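Local coordinates for protein putative esterase aq_1494 (Aquifex aeolicus, PDB 2EGI) that probably hydrolyses fatty acyl-CoA thioesters, as a putative esterase of the 4-hydroxybenzoyl-CoA thioesterase family with a hot-dog fold, at residues R27-A32 / F73-N78. Numbering follows the deposited sequence.
Sequences RYFEEA and FEVHLN
One face of the Tyr28 ring is covered by the end of Phe73, whose CZ stands 3.5 Å above the ring plane and over its centre. The two planes are inclined at 51° with centroids 4.9 Å apart, an oblique aromatic pair. CB of Phe73 points toward the helix, and CG set between the residue's own backbone N and carbonyl carbon (chi1 71°) brings CZ over the tyrosine; at the edge of the Phe73 ring, in plane, lies CG2 of Val75. The Phe29 ring is met at its edge instead, where CD1 comes 4.1 Å from CG1 of Val75. That same methyl, anti to the valine N, also packs 3.8 Å from CB of Ala32, so one Val75 methyl touches both Phe29 and Ala32. Further along the strand, CD2 of Leu77 lies 3.9 Å from the carbonyl O of Ala32. Phe73, Val75 and Leu77 thus present alternate strand positions to segment 27-32, which crosses 73-78 at -63° with the axes 9.1 Å apart at closest approach. Outside this apolar patch, Tyr28 OH hydrogen-bonds to Glu13 OE1. An alanine in place of Tyr28 would probably leave the end of Phe73 without the ring it rests on and Glu13 without its hydroxyl partner. This is the central helix of the hot-dog fold lying on its curved antiparallel sheet, where Ala32 also touches Tyr5 of strand 3-8 and Phe29 touches Val93 of strand 86-95. No hydrogen bond joins the two segments: the buried interface is held by apolar packing, while the one polar group of the aromatic pair is bound to Glu13, close in sequence to the predicted active-site Asp15.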
ATOM      1  N   ARG B  27      -7.739  -3.909   0.804  1.00 13.65           N
ATOM      2  CA  ARG B  27      -7.192  -4.367  -0.465  1.00 13.60           C
ATOM      3  C   ARG B  27      -7.486  -5.867  -0.591  1.00 13.25           C
ATOM      4  O   ARG B  27      -7.800  -6.357  -1.676  1.00 13.33           O
ATOM      5  CB  ARG B  27      -5.693  -4.059  -0.533  1.00 12.01           C
ATOM      6  CG  ARG B  27      -5.410  -2.577  -0.341  1.00 13.47           C
ATOM      7  CD  ARG B  27      -3.982  -2.192  -0.688  1.00 17.02           C
ATOM      8  NE  ARG B  27      -3.780  -0.747  -0.588  1.00 17.68           N
ATOM      9  CZ  ARG B  27      -2.660  -0.119  -0.941  1.00 19.94           C
ATOM     10  NH1 ARG B  27      -1.629  -0.807  -1.415  1.00 21.34           N
ATOM     11  NH2 ARG B  27      -2.574   1.201  -0.840  1.00 19.22           N
ATOM     12  N   TYR B  28      -7.414  -6.583   0.529  1.00 14.14           N
ATOM     13  CA  TYR B  28      -7.724  -8.010   0.541  1.00 14.83           C
ATOM     14  C   TYR B  28      -9.199  -8.199   0.176  1.00 15.05           C
ATOM     15  O   TYR B  28      -9.545  -9.103  -0.593  1.00 16.50           O
ATOM     16  CB  TYR B  28      -7.485  -8.632   1.927  1.00 14.27           C
ATOM     17  CG  TYR B  28      -6.040  -8.647   2.383  1.00 17.27           C
ATOM     18  CD1 TYR B  28      -4.995  -8.697   1.459  1.00 15.63           C
ATOM     19  CD2 TYR B  28      -5.717  -8.643   3.741  1.00 16.82           C
ATOM     20  CE1 TYR B  28      -3.660  -8.743   1.874  1.00 17.01           C
ATOM     21  CE2 TYR B  28      -4.374  -8.693   4.168  1.00 16.83           C
ATOM     22  CZ  TYR B  28      -3.357  -8.741   3.228  1.00 14.53           C
ATOM     23  OH  TYR B  28      -2.045  -8.795   3.633  1.00 12.74           O
ATOM     24  N   PHE B  29     -10.068  -7.352   0.719  1.00 12.70           N
ATOM     25  CA  PHE B  29     -11.490  -7.491   0.419  1.00 13.52           C
ATOM     26  C   PHE B  29     -11.757  -7.194  -1.057  1.00 12.27           C
ATOM     27  O   PHE B  29     -12.656  -7.781  -1.665  1.00 12.73           O
ATOM     28  CB  PHE B  29     -12.346  -6.571   1.304  1.00 11.63           C
ATOM     29  CG  PHE B  29     -12.038  -6.672   2.784  1.00 12.12           C
ATOM     30  CD1 PHE B  29     -11.784  -7.907   3.384  1.00 11.91           C
ATOM     31  CD2 PHE B  29     -11.998  -5.523   3.578  1.00 10.75           C
ATOM     32  CE1 PHE B  29     -11.495  -7.994   4.753  1.00 10.95           C
ATOM     33  CE2 PHE B  29     -11.710  -5.599   4.953  1.00 12.39           C
ATOM     34  CZ  PHE B  29     -11.456  -6.833   5.540  1.00  9.35           C
ATOM     35  N   GLU B  30     -10.971  -6.292  -1.636  1.00 12.24           N
ATOM     36  CA  GLU B  30     -11.154  -5.950  -3.038  1.00 13.05           C
ATOM     37  C   GLU B  30     -10.779  -7.152  -3.899  1.00 13.85           C
ATOM     38  O   GLU B  30     -11.436  -7.425  -4.900  1.00 13.49           O
ATOM     39  CB  GLU B  30     -10.291  -4.747  -3.448  1.00 14.23           C
ATOM     40  CG  GLU B  30     -10.592  -4.245  -4.872  1.00 13.18           C
ATOM     41  CD  GLU B  30      -9.576  -3.225  -5.382  1.00 18.65           C
ATOM     42  OE1 GLU B  30      -8.556  -3.633  -6.000  1.00 19.30           O
ATOM     43  OE2 GLU B  30      -9.799  -2.020  -5.152  1.00 14.55           O
ATOM     44  N   GLU B  31      -9.723  -7.863  -3.509  1.00 13.29           N
ATOM     45  CA  GLU B  31      -9.294  -9.028  -4.267  1.00 14.10           C
ATOM     46  C   GLU B  31     -10.390 -10.076  -4.163  1.00 14.58           C
ATOM     47  O   GLU B  31     -10.758 -10.703  -5.160  1.00 17.71           O
ATOM     48  CB  GLU B  31      -7.970  -9.590  -3.728  1.00 14.20           C
ATOM     49  CG  GLU B  31      -6.821  -8.586  -3.680  1.00 15.31           C
ATOM     50  CD  GLU B  31      -5.477  -9.220  -3.302  1.00 19.45           C
ATOM     51  OE1 GLU B  31      -5.456 -10.381  -2.840  1.00 18.96           O
ATOM     52  OE2 GLU B  31      -4.437  -8.553  -3.463  1.00 20.30           O
ATOM     53  N   ALA B  32     -10.932 -10.241  -2.959  1.00 13.69           N
ATOM     54  CA  ALA B  32     -11.999 -11.211  -2.730  1.00 12.85           C
ATOM     55  C   ALA B  32     -13.234 -10.905  -3.581  1.00 13.63           C
ATOM     56  O   ALA B  32     -13.862 -11.817  -4.117  1.00 15.01           O
ATOM     57  CB  ALA B  32     -12.370 -11.242  -1.260  1.00 10.67           C
ATOM     58  N   PHE B  73      -4.371 -17.178   5.237  1.00 18.08           N
ATOM     59  CA  PHE B  73      -5.681 -16.819   5.766  1.00 17.83           C
ATOM     60  C   PHE B  73      -6.753 -16.878   4.695  1.00 16.10           C
ATOM     61  O   PHE B  73      -6.447 -17.014   3.520  1.00 16.57           O
ATOM     62  CB  PHE B  73      -5.633 -15.419   6.400  1.00 18.11           C
ATOM     63  CG  PHE B  73      -5.489 -14.286   5.404  1.00 18.38           C
ATOM     64  CD1 PHE B  73      -6.613 -13.687   4.841  1.00 18.71           C
ATOM     65  CD2 PHE B  73      -4.231 -13.801   5.058  1.00 16.81           C
ATOM     66  CE1 PHE B  73      -6.486 -12.613   3.947  1.00 18.40           C
ATOM     67  CE2 PHE B  73      -4.093 -12.732   4.167  1.00 17.52           C
ATOM     68  CZ  PHE B  73      -5.223 -12.136   3.612  1.00 16.24           C
ATOM     69  N   GLU B  74      -8.010 -16.796   5.111  1.00 16.74           N
ATOM     70  CA  GLU B  74      -9.120 -16.826   4.170  1.00 18.15           C
ATOM     71  C   GLU B  74     -10.061 -15.663   4.406  1.00 17.39           C
ATOM     72  O   GLU B  74     -10.282 -15.238   5.538  1.00 15.23           O
ATOM     73  CB  GLU B  74      -9.929 -18.128   4.285  1.00 19.19           C
ATOM     74  CG  GLU B  74      -9.141 -19.413   4.041  1.00 20.66           C
ATOM     75  CD  GLU B  74     -10.039 -20.649   3.958  1.00 24.01           C
ATOM     76  OE1 GLU B  74     -11.106 -20.664   4.611  1.00 22.97           O
ATOM     77  OE2 GLU B  74      -9.671 -21.614   3.252  1.00 24.43           O
ATOM     78  N   VAL B  75     -10.597 -15.138   3.314  1.00 18.31           N
ATOM     79  CA  VAL B  75     -11.561 -14.062   3.391  1.00 17.34           C
ATOM     80  C   VAL B  75     -12.861 -14.696   2.914  1.00 17.59           C
ATOM     81  O   VAL B  75     -12.956 -15.166   1.783  1.00 17.73           O
ATOM     82  CB  VAL B  75     -11.203 -12.876   2.458  1.00 18.62           C
ATOM     83  CG1 VAL B  75     -12.312 -11.835   2.496  1.00 18.37           C
ATOM     84  CG2 VAL B  75      -9.894 -12.243   2.885  1.00 18.40           C
ATOM     85  N   HIS B  76     -13.851 -14.751   3.788  1.00 19.02           N
ATOM     86  CA  HIS B  76     -15.138 -15.311   3.402  1.00 19.84           C
ATOM     87  C   HIS B  76     -16.085 -14.135   3.160  1.00 18.52           C
ATOM     88  O   HIS B  76     -16.288 -13.324   4.058  1.00 16.22           O
ATOM     89  CB  HIS B  76     -15.680 -16.216   4.512  1.00 18.29           C
ATOM     90  CG  HIS B  76     -14.881 -17.465   4.720  1.00 19.18           C
ATOM     91  ND1 HIS B  76     -15.356 -18.541   5.443  1.00 18.09           N
ATOM     92  CD2 HIS B  76     -13.643 -17.817   4.299  1.00 18.05           C
ATOM     93  CE1 HIS B  76     -14.446 -19.496   5.456  1.00 18.73           C
ATOM     94  NE2 HIS B  76     -13.395 -19.082   4.769  1.00 17.14           N
ATOM     95  N   LEU B  77     -16.655 -14.023   1.961  1.00 18.31           N
ATOM     96  CA  LEU B  77     -17.552 -12.904   1.716  1.00 20.14           C
ATOM     97  C   LEU B  77     -18.968 -13.334   1.439  1.00 21.12           C
ATOM     98  O   LEU B  77     -19.213 -14.346   0.804  1.00 22.72           O
ATOM     99  CB  LEU B  77     -17.040 -11.997   0.584  1.00 21.70           C
ATOM    100  CG  LEU B  77     -17.309 -12.120  -0.923  1.00 23.48           C
ATOM    101  CD1 LEU B  77     -18.795 -12.139  -1.282  1.00 20.19           C
ATOM    102  CD2 LEU B  77     -16.656 -10.912  -1.573  1.00 22.95           C
ATOM    103  N   ASN B  78     -19.901 -12.535   1.929  1.00 22.52           N
ATOM    104  CA  ASN B  78     -21.313 -12.807   1.770  1.00 25.99           C
ATOM    105  C   ASN B  78     -22.013 -11.558   1.308  1.00 24.86           C
ATOM    106  O   ASN B  78     -21.492 -10.452   1.438  1.00 26.04           O
ATOM    107  CB  ASN B  78     -21.910 -13.245   3.105  1.00 30.39           C
ATOM    108  CG  ASN B  78     -21.327 -14.545   3.600  1.00 34.00           C
ATOM    109  OD1 ASN B  78     -21.707 -15.625   3.147  1.00 38.83           O
ATOM    110  ND2 ASN B  78     -20.386 -14.453   4.526  1.00 38.52           N
TER